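Local coordinates for putative exonuclease (Eubacterium rectale, PDB 3L0A), which binds a zinc ion through four cysteines and is probably a hydrolase, perhaps an exonuclease, of the PDDEXK nuclease-like clan, at residues A[46-51]-A[247-252]; A[72-75]-A[80-83]; A[105-110]-A[192-197]; A[126-131]-A[223-228]. One frame throughout, in Å; residues are numbered along the deposited sequence.

Interaction 1 of 4, residues A[46-51]-A[247-252]; sequences GRWEDE and CRHNRV. With ZN (zinc ion), chain B.
The six-membered ring of Trp48 meets the side chain of His249 at a slant, with the two ring planes 53° apart. At the edge of the imidazole, in its plane, lies Asn250 ND2. The contact joins the loop after helix 37-45 to the helix that carries Cys247, the last ligand of a four-cysteine zinc site. Cys247 SG binds the zinc ion at 2.5 Å, and Cys36, Cys241 and Cys244 complete the site. The touching is done by one corner of the indole: Trp48 CZ3 lies 3.6 Å from His249 CB and 3.7 Å from His249 CG. The backbone points His249 CB at that corner, and with CG anti to the backbone N (chi1 -178°) the imidazole starts beside the indole. The other end of the indole is tied within its own loop, where Trp48 NE1 donates to Asp50 OD1 at 3.2 Å, from above the carboxylate plane. Asp50 OD2 in turn pairs with Tyr39 OH. Arg100 and Arg103 of the second subunit donate to Arg248 O and His249 O, respectively. A water links the two segments: it accepts from Asn250 ND2 at 3.2 Å and donates weakly to Arg47 O at 3.1 Å.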
loop_
_atom_site.group_PDB
_atom_site.type_symbol
_atom_site.label_atom_id
_atom_site.label_comp_id
_atom_site.label_asym_id
_atom_site.label_seq_id
_atom_site.Cartn_x
_atom_site.Cartn_y
_atom_site.Cartn_z
ATOM N N GLY A 46 -6.726 -30.168 15.235
ATOM C CA GLY A 46 -6.309 -30.524 13.880
ATOM C C GLY A 46 -7.383 -30.292 12.826
ATOM O O GLY A 46 -7.343 -30.889 11.764
ATOM N N ARG A 47 -8.342 -29.416 13.107
ATOM C CA ARG A 47 -9.415 -29.128 12.146
ATOM C C ARG A 47 -9.168 -27.845 11.365
ATOM O O ARG A 47 -9.935 -27.513 10.462
ATOM C CB ARG A 47 -10.754 -29.053 12.866
ATOM C CG ARG A 47 -11.004 -30.270 13.707
ATOM C CD ARG A 47 -12.443 -30.392 14.106
ATOM N NE ARG A 47 -12.851 -29.228 14.870
ATOM C CZ ARG A 47 -14.024 -29.108 15.478
ATOM N NH1 ARG A 47 -14.927 -30.096 15.436
ATOM N NH2 ARG A 47 -14.306 -27.992 16.148
ATOM N N TRP A 48 -8.101 -27.133 11.731
ATOM C CA TRP A 48 -7.632 -25.973 11.005
ATOM C C TRP A 48 -6.105 -26.021 10.944
ATOM O O TRP A 48 -5.471 -26.005 12.007
ATOM C CB TRP A 48 -8.090 -24.689 11.701
ATOM C CG TRP A 48 -7.756 -23.507 10.893
ATOM C CD1 TRP A 48 -6.726 -22.663 11.080
ATOM C CD2 TRP A 48 -8.423 -23.074 9.710
ATOM N NE1 TRP A 48 -6.702 -21.709 10.095
ATOM C CE2 TRP A 48 -7.746 -21.944 9.241
ATOM C CE3 TRP A 48 -9.544 -23.532 9.008
ATOM C CZ2 TRP A 48 -8.136 -21.262 8.087
ATOM C CZ3 TRP A 48 -9.937 -22.853 7.862
ATOM C CH2 TRP A 48 -9.235 -21.727 7.417
ATOM N N GLU A 49 -5.530 -26.128 9.730
ATOM C CA GLU A 49 -4.078 -25.872 9.488
ATOM C C GLU A 49 -3.952 -24.600 8.642
ATOM O O GLU A 49 -4.672 -24.441 7.663
ATOM C CB GLU A 49 -3.363 -27.065 8.801
ATOM N N ASP A 50 -3.060 -23.689 9.030
ATOM C CA ASP A 50 -2.850 -22.441 8.291
ATOM C C ASP A 50 -2.239 -22.718 6.924
ATOM O O ASP A 50 -1.390 -23.622 6.784
ATOM C CB ASP A 50 -1.887 -21.498 9.046
ATOM C CG ASP A 50 -2.474 -20.966 10.348
ATOM O OD1 ASP A 50 -3.681 -20.593 10.299
ATOM O OD2 ASP A 50 -1.730 -20.921 11.386
ATOM N N GLU A 51 -2.667 -21.927 5.935
ATOM C CA GLU A 51 -1.943 -21.793 4.657
ATOM C C GLU A 51 -0.561 -21.226 5.015
ATOM O O GLU A 51 -0.484 -20.127 5.610
ATOM C CB GLU A 51 -2.687 -20.857 3.686
ATOM N N CYS A 247 -12.316 -18.392 11.582
ATOM C CA CYS A 247 -13.644 -17.887 11.910
ATOM C C CYS A 247 -14.549 -17.800 10.687
ATOM O O CYS A 247 -15.707 -18.191 10.738
ATOM C CB CYS A 247 -13.545 -16.531 12.613
ATOM S SG CYS A 247 -13.409 -16.649 14.410
ATOM N N ARG A 248 -14.011 -17.309 9.579
ATOM C CA ARG A 248 -14.815 -17.084 8.389
ATOM C C ARG A 248 -15.194 -18.386 7.698
ATOM O O ARG A 248 -16.314 -18.528 7.212
ATOM C CB ARG A 248 -14.102 -16.149 7.404
ATOM C CG ARG A 248 -13.863 -14.717 7.945
ATOM C CD ARG A 248 -13.532 -13.727 6.861
ATOM N NE ARG A 248 -12.106 -13.707 6.612
ATOM C CZ ARG A 248 -11.227 -13.033 7.330
ATOM N NH1 ARG A 248 -11.585 -12.278 8.352
ATOM N NH2 ARG A 248 -9.959 -13.121 7.019
ATOM N N HIS A 249 -14.252 -19.315 7.630
ATOM C CA HIS A 249 -14.516 -20.662 7.102
ATOM C C HIS A 249 -15.619 -21.370 7.849
ATOM O O HIS A 249 -16.417 -22.073 7.266
ATOM C CB HIS A 249 -13.265 -21.536 7.193
ATOM C CG HIS A 249 -13.463 -22.904 6.625
ATOM N ND1 HIS A 249 -13.295 -23.181 5.285
ATOM C CD2 HIS A 249 -13.852 -24.065 7.206
ATOM C CE1 HIS A 249 -13.538 -24.462 5.072
ATOM N NE2 HIS A 249 -13.891 -25.021 6.218
ATOM N N ASN A 250 -15.635 -21.184 9.162
ATOM C CA ASN A 250 -16.585 -21.873 10.037
ATOM C C ASN A 250 -17.921 -21.170 10.307
ATOM O O ASN A 250 -18.759 -21.717 10.992
ATOM C CB ASN A 250 -15.866 -22.170 11.355
ATOM C CG ASN A 250 -14.884 -23.301 11.225
ATOM O OD1 ASN A 250 -15.273 -24.456 11.320
ATOM N ND2 ASN A 250 -13.602 -22.984 11.021
ATOM N N ARG A 251 -18.133 -19.964 9.767
ATOM C CA ARG A 251 -19.338 -19.219 10.070
ATOM C C ARG A 251 -20.523 -19.824 9.382
ATOM O O ARG A 251 -20.411 -20.234 8.237
ATOM C CB ARG A 251 -19.202 -17.754 9.648
ATOM C CG ARG A 251 -20.405 -16.904 10.014
ATOM C CD ARG A 251 -20.165 -15.433 9.774
ATOM N NE ARG A 251 -18.848 -15.019 10.249
ATOM C CZ ARG A 251 -18.148 -14.004 9.752
ATOM N NH1 ARG A 251 -18.639 -13.277 8.771
ATOM N NH2 ARG A 251 -16.949 -13.722 10.240
ATOM N N VAL A 252 -21.661 -19.850 10.082
ATOM C CA VAL A 252 -22.915 -20.372 9.577
ATOM C C VAL A 252 -23.914 -19.325 9.944
ATOM O O VAL A 252 -24.246 -19.161 11.118
ATOM C CB VAL A 252 -23.294 -21.713 10.238
ATOM C CG1 VAL A 252 -24.636 -22.223 9.719
ATOM C CG2 VAL A 252 -22.200 -22.779 10.011
HETATM ZN ZN ZN B . -11.092 -15.883 14.831
HETATM O O HOH W 1 -11.679 -25.374 11.972
#

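Interaction 2 of 4, residues A[72-75]-A[80-83]; sequences QFKK and IFTQ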
loop_
_atom_site.group_PDB
_atom_site.type_symbol
_atom_site.label_atom_id
_atom_site.label_comp_id
_atom_site.label_asym_id
_atom_site.label_seq_id
_atom_site.Cartn_x
_atom_site.Cartn_y
_atom_site.Cartn_z
ATOM N N GLN A 72 16.872 -31.152 3.627
ATOM C CA GLN A 72 15.613 -31.747 4.009
ATOM C C GLN A 72 14.534 -30.713 4.059
ATOM O O GLN A 72 13.403 -31.023 3.726
ATOM C CB GLN A 72 15.695 -32.483 5.351
ATOM C CG GLN A 72 14.477 -33.421 5.609
ATOM C CD GLN A 72 14.274 -34.510 4.513
ATOM O OE1 GLN A 72 15.204 -35.275 4.173
ATOM N NE2 GLN A 72 13.052 -34.560 3.946
ATOM N N PHE A 73 14.853 -29.482 4.439
ATOM C CA PHE A 73 13.835 -28.430 4.345
ATOM C C PHE A 73 13.298 -28.274 2.907
ATOM O O PHE A 73 12.071 -28.144 2.661
ATOM C CB PHE A 73 14.382 -27.098 4.798
ATOM C CG PHE A 73 13.355 -26.022 4.820
ATOM C CD1 PHE A 73 12.476 -25.922 5.869
ATOM C CD2 PHE A 73 13.259 -25.119 3.795
ATOM C CE1 PHE A 73 11.508 -24.941 5.891
ATOM C CE2 PHE A 73 12.306 -24.117 3.815
ATOM C CZ PHE A 73 11.421 -24.033 4.868
ATOM N N LYS A 74 14.226 -28.271 1.959
ATOM C CA LYS A 74 13.866 -28.082 0.577
ATOM C C LYS A 74 13.010 -29.243 0.077
ATOM O O LYS A 74 12.048 -29.045 -0.651
ATOM C CB LYS A 74 15.126 -27.951 -0.247
ATOM C CG LYS A 74 15.738 -26.577 -0.127
ATOM C CD LYS A 74 17.077 -26.536 -0.794
ATOM C CE LYS A 74 17.480 -25.131 -1.184
ATOM N NZ LYS A 74 18.925 -25.102 -1.605
ATOM N N LYS A 75 13.370 -30.453 0.483
ATOM C CA LYS A 75 12.591 -31.633 0.153
ATOM C C LYS A 75 11.165 -31.541 0.707
ATOM O O LYS A 75 10.203 -31.858 -0.005
ATOM C CB LYS A 75 13.305 -32.911 0.637
ATOM C CG LYS A 75 14.313 -33.467 -0.376
ATOM C CD LYS A 75 15.391 -34.332 0.294
ATOM C CE LYS A 75 16.258 -35.135 -0.695
ATOM N NZ LYS A 75 17.515 -35.696 -0.039
ATOM N N ILE A 80 8.621 -23.695 -2.529
ATOM C CA ILE A 80 9.575 -22.598 -2.572
ATOM C C ILE A 80 10.289 -22.470 -3.929
ATOM O O ILE A 80 11.036 -21.490 -4.141
ATOM C CB ILE A 80 10.618 -22.661 -1.404
ATOM C CG1 ILE A 80 11.661 -23.756 -1.619
ATOM C CG2 ILE A 80 9.919 -22.874 -0.072
ATOM C CD1 ILE A 80 12.523 -24.026 -0.385
ATOM N N PHE A 81 10.096 -23.437 -4.834
ATOM C CA PHE A 81 10.694 -23.396 -6.185
ATOM C C PHE A 81 9.648 -23.172 -7.256
ATOM O O PHE A 81 8.527 -23.651 -7.134
ATOM C CB PHE A 81 11.351 -24.732 -6.564
ATOM C CG PHE A 81 12.417 -25.161 -5.643
ATOM C CD1 PHE A 81 13.719 -24.717 -5.818
ATOM C CD2 PHE A 81 12.124 -26.022 -4.597
ATOM C CE1 PHE A 81 14.708 -25.106 -4.936
ATOM C CE2 PHE A 81 13.096 -26.432 -3.728
ATOM C CZ PHE A 81 14.401 -25.969 -3.881
ATOM N N THR A 82 10.063 -22.489 -8.325
ATOM C CA THR A 82 9.240 -22.305 -9.497
ATOM C C THR A 82 9.092 -23.655 -10.166
ATOM O O THR A 82 9.835 -24.606 -9.878
ATOM C CB THR A 82 9.836 -21.292 -10.513
ATOM O OG1 THR A 82 10.975 -21.867 -11.159
ATOM C CG2 THR A 82 10.228 -19.989 -9.825
ATOM N N GLN A 83 8.100 -23.742 -11.035
ATOM C CA GLN A 83 7.859 -24.952 -11.796
ATOM C C GLN A 83 9.074 -25.221 -12.701
ATOM O O GLN A 83 9.393 -26.386 -13.000
ATOM C CB GLN A 83 6.561 -24.816 -12.599
ATOM C CG GLN A 83 5.872 -26.154 -12.886
ATOM C CD GLN A 83 6.360 -26.855 -14.191
ATOM O OE1 GLN A 83 7.209 -27.764 -14.161
ATOM N NE2 GLN A 83 5.776 -26.459 -15.329
#
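The chain turns back after helix 70-76, and segment 80-83, which has no regular strand, comes alongside it with the CA atoms of Lys74 and Ile80 7.6 Å apart. Lys74 carries much of the contact with the aliphatic part of its side chain. Its CG lies 4.0 Å from Phe81 CZ and 4.1 Å from Ile80 CD1, and the lysine crosses both side chains at about a right angle. Beyond CG the lysine is extended, and its CD and CE also run past Phe81 CZ. Ile80 holds CG1 between its backbone N and carbonyl carbon (chi1 74°), which sends CD1 toward the helix. There CD1 also meets Phe73 CE2, at 4.2 Å. Next to this, Ile80 CG1 lies 3.6 Å above one face of the Phe81 ring, near the rim, so the two neighbours pack on each other as well as on the helix. A serine in place of Lys74 would probably take the aliphatic chain away from Phe81 CZ and Ile80 CD1 and open a gap beside them. Phe73 continues onto Leu57, Ser60 and Ser64 of helix 54-67, while Ile80 and Phe81 touch Leu87. The arrangement is a local helix-to-loop hydrophobic cluster, away from the zinc site.

Interaction 3 of 4, residues A[105-110]-A[192-197]; sequences EYFMKY and FIAGAT
Two first torsions bring Tyr110 and Phe192 together: each holds CG anti to its carbonyl carbon, at chi1 -77° in Tyr110. The result is a T-shaped (edge-to-face) pair with ring centroids 4.9 Å apart and planes at 68°. Tyr110 CE2 is the atom that points in, 3.5 Å above the Phe192 plane and over its centre. The hydroxyl end of the tyrosine is fixed by its own helix, since Tyr110 OH donates to Tyr106 OH at 2.9 Å. One turn back, Phe107 meets the strand with the end of its ring. Its CZ lies 3.4 Å from Ala194 CB, a tight contact with the methyl group. Its CE2 edge faces Gly195 O at 3.5 Å, with the oxygen near the ring plane. Replacing Phe192 with a leucine would probably deprive the Tyr110 edge of its aromatic face and leave that ring less firmly placed. This is helix-on-sheet packing, with helix 105-110 crossing strand 192-197 at -130° and the segment axes 9.7 Å apart. Ile206 of strand 204-209 touches Phe107, Tyr110, Phe192 and Ala194. Val142 and Leu144 of strand 140-147 add to the same layer, and Ile101 of helix 89-102 packs on Phe107. Of the third subunit, Leu253 packs on Phe107 and Pro256 on Tyr110 and Phe192.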
loop_
_atom_site.group_PDB
_atom_site.type_symbol
_atom_site.label_atom_id
_atom_site.label_comp_id
_atom_site.label_asym_id
_atom_site.label_seq_id
_atom_site.Cartn_x
_atom_site.Cartn_y
_atom_site.Cartn_z
ATOM N N GLU A 105 31.341 -10.550 11.849
ATOM C CA GLU A 105 31.858 -11.370 12.952
ATOM C C GLU A 105 31.044 -11.248 14.224
ATOM O O GLU A 105 30.764 -12.245 14.885
ATOM C CB GLU A 105 33.323 -11.026 13.277
ATOM C CG GLU A 105 34.311 -11.461 12.212
ATOM C CD GLU A 105 35.765 -11.528 12.718
ATOM O OE1 GLU A 105 36.043 -11.005 13.823
ATOM O OE2 GLU A 105 36.607 -12.141 12.009
ATOM N N TYR A 106 30.688 -10.023 14.586
ATOM C CA TYR A 106 29.941 -9.788 15.819
ATOM C C TYR A 106 28.588 -10.532 15.778
ATOM O O TYR A 106 28.249 -11.300 16.681
ATOM C CB TYR A 106 29.743 -8.279 16.049
ATOM C CG TYR A 106 29.242 -7.956 17.456
ATOM C CD1 TYR A 106 30.071 -8.086 18.568
ATOM C CD2 TYR A 106 27.925 -7.561 17.672
ATOM C CE1 TYR A 106 29.603 -7.809 19.844
ATOM C CE2 TYR A 106 27.461 -7.284 18.943
ATOM C CZ TYR A 106 28.297 -7.407 20.010
ATOM O OH TYR A 106 27.791 -7.139 21.246
ATOM N N PHE A 107 27.854 -10.358 14.702
ATOM C CA PHE A 107 26.561 -11.012 14.566
ATOM C C PHE A 107 26.793 -12.510 14.611
ATOM O O PHE A 107 26.122 -13.217 15.363
ATOM C CB PHE A 107 25.895 -10.576 13.259
ATOM C CG PHE A 107 24.385 -10.949 13.112
ATOM C CD1 PHE A 107 23.951 -12.270 13.083
ATOM C CD2 PHE A 107 23.427 -9.948 12.944
ATOM C CE1 PHE A 107 22.604 -12.588 12.907
ATOM C CE2 PHE A 107 22.077 -10.252 12.754
ATOM C CZ PHE A 107 21.671 -11.560 12.733
HETATM N N MSE A 108 27.770 -13.003 13.853
HETATM C CA MSE A 108 28.042 -14.465 13.871
HETATM C C MSE A 108 28.373 -14.978 15.288
HETATM O O MSE A 108 28.185 -16.135 15.568
HETATM C CB MSE A 108 29.131 -14.890 12.861
HETATM C CG MSE A 108 28.678 -14.908 11.405
HETATM SE SE MSE A 108 27.055 -15.864 11.088
HETATM C CE MSE A 108 27.770 -17.646 11.096
ATOM N N LYS A 109 28.837 -14.153 16.203
ATOM C CA LYS A 109 29.124 -14.678 17.535
ATOM C C LYS A 109 27.845 -15.012 18.267
ATOM O O LYS A 109 27.820 -15.930 19.065
ATOM C CB LYS A 109 29.958 -13.711 18.376
ATOM C CG LYS A 109 31.394 -13.509 17.929
ATOM C CD LYS A 109 31.933 -12.162 18.515
ATOM C CE LYS A 109 33.459 -11.913 18.285
ATOM N NZ LYS A 109 33.818 -10.480 18.607
ATOM N N TYR A 110 26.781 -14.265 18.023
ATOM C CA TYR A 110 25.519 -14.545 18.729
ATOM C C TYR A 110 24.850 -15.784 18.131
ATOM O O TYR A 110 24.056 -16.476 18.796
ATOM C CB TYR A 110 24.594 -13.352 18.694
ATOM C CG TYR A 110 24.959 -12.287 19.639
ATOM C CD1 TYR A 110 26.027 -11.446 19.374
ATOM C CD2 TYR A 110 24.247 -12.086 20.821
ATOM C CE1 TYR A 110 26.386 -10.447 20.261
ATOM C CE2 TYR A 110 24.607 -11.077 21.711
ATOM C CZ TYR A 110 25.681 -10.267 21.427
ATOM O OH TYR A 110 26.068 -9.264 22.298
ATOM N N PHE A 192 18.528 -11.830 23.391
ATOM C CA PHE A 192 18.856 -11.034 22.220
ATOM C C PHE A 192 18.107 -11.549 20.993
ATOM O O PHE A 192 18.019 -12.762 20.770
ATOM C CB PHE A 192 20.334 -11.155 21.917
ATOM C CG PHE A 192 21.238 -10.705 23.031
ATOM C CD1 PHE A 192 21.666 -11.603 24.002
ATOM C CD2 PHE A 192 21.692 -9.384 23.085
ATOM C CE1 PHE A 192 22.512 -11.185 25.041
ATOM C CE2 PHE A 192 22.575 -8.968 24.098
ATOM C CZ PHE A 192 22.976 -9.876 25.082
ATOM N N ILE A 193 17.568 -10.619 20.217
ATOM C CA ILE A 193 17.056 -10.881 18.882
ATOM C C ILE A 193 18.124 -10.520 17.879
ATOM O O ILE A 193 18.699 -9.420 17.917
ATOM C CB ILE A 193 15.778 -10.070 18.618
ATOM C CG1 ILE A 193 14.631 -10.644 19.470
ATOM C CG2 ILE A 193 15.418 -10.095 17.130
ATOM C CD1 ILE A 193 13.442 -9.709 19.660
ATOM N N ALA A 194 18.455 -11.467 17.014
ATOM C CA ALA A 194 19.439 -11.220 15.975
ATOM C C ALA A 194 18.610 -10.931 14.734
ATOM O O ALA A 194 18.160 -11.854 14.053
ATOM C CB ALA A 194 20.358 -12.453 15.782
ATOM N N GLY A 195 18.359 -9.655 14.463
ATOM C CA GLY A 195 17.487 -9.272 13.378
ATOM C C GLY A 195 18.172 -8.960 12.057
ATOM O O GLY A 195 19.236 -8.288 12.031
ATOM N N ALA A 196 17.548 -9.409 10.959
ATOM C CA ALA A 196 17.952 -9.017 9.608
ATOM C C ALA A 196 16.707 -8.684 8.846
ATOM O O ALA A 196 15.668 -9.261 9.111
ATOM C CB ALA A 196 18.722 -10.127 8.926
ATOM N N THR A 197 16.795 -7.727 7.921
ATOM C CA THR A 197 15.633 -7.322 7.173
ATOM C C THR A 197 15.713 -7.649 5.695
ATOM O O THR A 197 16.782 -7.915 5.125
ATOM C CB THR A 197 15.418 -5.861 7.294
ATOM O OG1 THR A 197 16.487 -5.189 6.627
ATOM C CG2 THR A 197 15.429 -5.451 8.751
#

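Interaction 4 of 4, residues A[126-131]-A[223-228]; sequences AKWKIK and MNMPRI
A Met-aromatic contact joins strand 126-131 of the mixed sheet to helix 223-228, part of the long helix 211-232. Met225 is a selenomethionine, so the atom beside the indole is SE. It lies 3.8 Å from Trp128 CZ2, on the six-membered ring. From that ring's centroid SE is 5.1 Å away and 67° off the normal, an oblique approach to the ring. The methionine chain is bent at both chi2 (-65°) and chi3 (-69°), which turns its methyl toward Ala126. Met225 CE is then 4.0 Å from Trp128 CZ2 and 4.4 Å from Ala126 CB. One flexible side chain thus touches two residues that are alternate along the strand. The two longer side chains, Trp128 and Met225, run side by side, pointing opposite ways. No hydrogen bond crosses the contact. The indole N-H is satisfied elsewhere: Trp128 NE1 bonds Leu123 O. Trp128 and Met225 are both buried. On the sheet side, Trp128 pairs through its backbone with Gly121 of strand 114-123, and its side chain touches Met19 of strand 19-20. On the helix side, Tyr24 of helix 21-28 packs against both Met225 and Ile228.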
loop_
_atom_site.group_PDB
_atom_site.type_symbol
_atom_site.label_atom_id
_atom_site.label_comp_id
_atom_site.label_asym_id
_atom_site.label_seq_id
_atom_site.Cartn_x
_atom_site.Cartn_y
_atom_site.Cartn_z
ATOM N N ALA A 126 0.465 -25.103 33.493
ATOM C CA ALA A 126 0.756 -26.154 32.503
ATOM C C ALA A 126 2.245 -26.474 32.406
ATOM O O ALA A 126 3.100 -25.738 32.912
ATOM C CB ALA A 126 0.216 -25.749 31.096
ATOM N N LYS A 127 2.528 -27.583 31.728
ATOM C CA LYS A 127 3.854 -27.853 31.208
ATOM C C LYS A 127 4.020 -26.954 29.969
ATOM O O LYS A 127 3.037 -26.700 29.269
ATOM C CB LYS A 127 3.971 -29.325 30.793
ATOM C CG LYS A 127 3.590 -30.342 31.848
ATOM C CD LYS A 127 3.794 -31.789 31.361
ATOM C CE LYS A 127 5.216 -32.298 31.643
ATOM N NZ LYS A 127 5.400 -33.773 31.374
ATOM N N TRP A 128 5.241 -26.476 29.703
ATOM C CA TRP A 128 5.567 -25.692 28.494
ATOM C C TRP A 128 6.720 -26.320 27.707
ATOM O O TRP A 128 7.444 -27.151 28.234
ATOM C CB TRP A 128 5.991 -24.273 28.863
ATOM C CG TRP A 128 4.904 -23.374 29.377
ATOM C CD1 TRP A 128 4.200 -23.522 30.537
ATOM C CD2 TRP A 128 4.435 -22.163 28.774
ATOM N NE1 TRP A 128 3.301 -22.496 30.686
ATOM C CE2 TRP A 128 3.419 -21.643 29.622
ATOM C CE3 TRP A 128 4.752 -21.481 27.591
ATOM C CZ2 TRP A 128 2.707 -20.458 29.325
ATOM C CZ3 TRP A 128 4.042 -20.293 27.276
ATOM C CH2 TRP A 128 3.035 -19.796 28.151
ATOM N N LYS A 129 6.892 -25.907 26.450
ATOM C CA LYS A 129 8.064 -26.284 25.650
ATOM C C LYS A 129 8.642 -25.062 24.955
ATOM O O LYS A 129 7.918 -24.157 24.624
ATOM C CB LYS A 129 7.708 -27.307 24.578
ATOM C CG LYS A 129 6.525 -26.950 23.693
ATOM C CD LYS A 129 6.283 -28.093 22.706
ATOM C CE LYS A 129 5.003 -27.943 21.857
ATOM N NZ LYS A 129 5.271 -27.364 20.507
ATOM N N ILE A 130 9.958 -25.059 24.769
ATOM C CA ILE A 130 10.652 -24.027 23.980
ATOM C C ILE A 130 11.670 -24.694 23.063
ATOM O O ILE A 130 12.101 -25.832 23.316
ATOM C CB ILE A 130 11.364 -22.979 24.874
ATOM C CG1 ILE A 130 12.426 -23.654 25.754
ATOM C CG2 ILE A 130 10.339 -22.215 25.770
ATOM C CD1 ILE A 130 13.657 -22.776 26.019
ATOM N N LYS A 131 12.041 -23.977 22.010
ATOM C CA LYS A 131 13.040 -24.407 21.040
ATOM C C LYS A 131 13.802 -23.149 20.601
ATOM O O LYS A 131 13.222 -22.259 19.996
ATOM C CB LYS A 131 12.389 -25.087 19.837
ATOM C CG LYS A 131 13.386 -25.815 18.976
ATOM C CD LYS A 131 12.764 -26.763 17.940
ATOM C CE LYS A 131 12.083 -25.978 16.833
ATOM N NZ LYS A 131 12.175 -26.704 15.537
HETATM N N MSE A 223 -1.419 -13.361 34.024
HETATM C CA MSE A 223 -2.814 -12.871 34.183
HETATM C C MSE A 223 -3.784 -13.563 33.232
HETATM O O MSE A 223 -4.946 -13.758 33.569
HETATM C CB MSE A 223 -2.946 -11.344 33.979
HETATM C CG MSE A 223 -2.245 -10.447 35.006
HETATM SE SE MSE A 223 -2.590 -10.790 36.914
HETATM C CE MSE A 223 -1.063 -11.922 37.439
ATOM N N ASN A 224 -3.302 -13.902 32.034
ATOM C CA ASN A 224 -4.133 -14.495 30.983
ATOM C C ASN A 224 -4.221 -16.011 31.021
ATOM O O ASN A 224 -5.166 -16.566 30.466
ATOM C CB ASN A 224 -3.617 -14.087 29.623
ATOM C CG ASN A 224 -3.909 -12.645 29.309
ATOM O OD1 ASN A 224 -3.004 -11.862 29.067
ATOM N ND2 ASN A 224 -5.173 -12.283 29.338
HETATM N N MSE A 225 -3.263 -16.688 31.653
HETATM C CA MSE A 225 -3.222 -18.148 31.547
HETATM C C MSE A 225 -4.451 -18.861 32.139
HETATM O O MSE A 225 -4.872 -19.881 31.580
HETATM C CB MSE A 225 -1.935 -18.745 32.155
HETATM C CG MSE A 225 -0.739 -18.707 31.245
HETATM SE SE MSE A 225 -1.021 -19.803 29.726
HETATM C CE MSE A 225 -0.978 -21.510 30.573
ATOM N N PRO A 226 -5.002 -18.376 33.285
ATOM C CA PRO A 226 -6.175 -19.104 33.812
ATOM C C PRO A 226 -7.320 -19.205 32.783
ATOM O O PRO A 226 -7.840 -20.291 32.543
ATOM C CB PRO A 226 -6.586 -18.288 35.063
ATOM C CG PRO A 226 -5.333 -17.533 35.482
ATOM C CD PRO A 226 -4.549 -17.300 34.200
ATOM N N ARG A 227 -7.670 -18.094 32.149
ATOM C CA ARG A 227 -8.699 -18.128 31.110
ATOM C C ARG A 227 -8.343 -19.091 29.965
ATOM O O ARG A 227 -9.208 -19.855 29.511
ATOM C CB ARG A 227 -8.924 -16.732 30.529
ATOM C CG ARG A 227 -9.802 -16.708 29.269
ATOM C CD ARG A 227 -11.225 -17.351 29.478
ATOM N NE ARG A 227 -12.027 -17.263 28.245
ATOM C CZ ARG A 227 -13.336 -17.517 28.128
ATOM N NH1 ARG A 227 -14.061 -17.897 29.173
ATOM N NH2 ARG A 227 -13.925 -17.382 26.945
ATOM N N ILE A 228 -7.088 -19.024 29.495
ATOM C CA ILE A 228 -6.552 -19.970 28.507
ATOM C C ILE A 228 -6.759 -21.410 29.012
ATOM O O ILE A 228 -7.397 -22.218 28.346
ATOM C CB ILE A 228 -5.017 -19.710 28.171
ATOM C CG1 ILE A 228 -4.823 -18.373 27.444
ATOM C CG2 ILE A 228 -4.389 -20.867 27.333
ATOM C CD1 ILE A 228 -3.411 -17.773 27.609
#

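In the fold
Interactions 3 and 4 reach the same mixed sheet, through strands 191-197 and 126-136; their centres are 28 Å apart and their nearest atoms about 11 Å. Along the chain their segments alternate. Interaction 1 holds one zinc ligand, and the sequence span it closes contains the other three contacts. Helix 211-232 of interaction 4 is followed by helix 245-250 of interaction 1, yet the two contacts stay about 13 Å apart at their nearest atoms. Interaction 2 is a short-range contact, with its centre 26 Å from those of interactions 1 and 3. Interactions 1 and 3 lie on opposite sides of the chain's centre, and both meet other subunits. None of the four touches another.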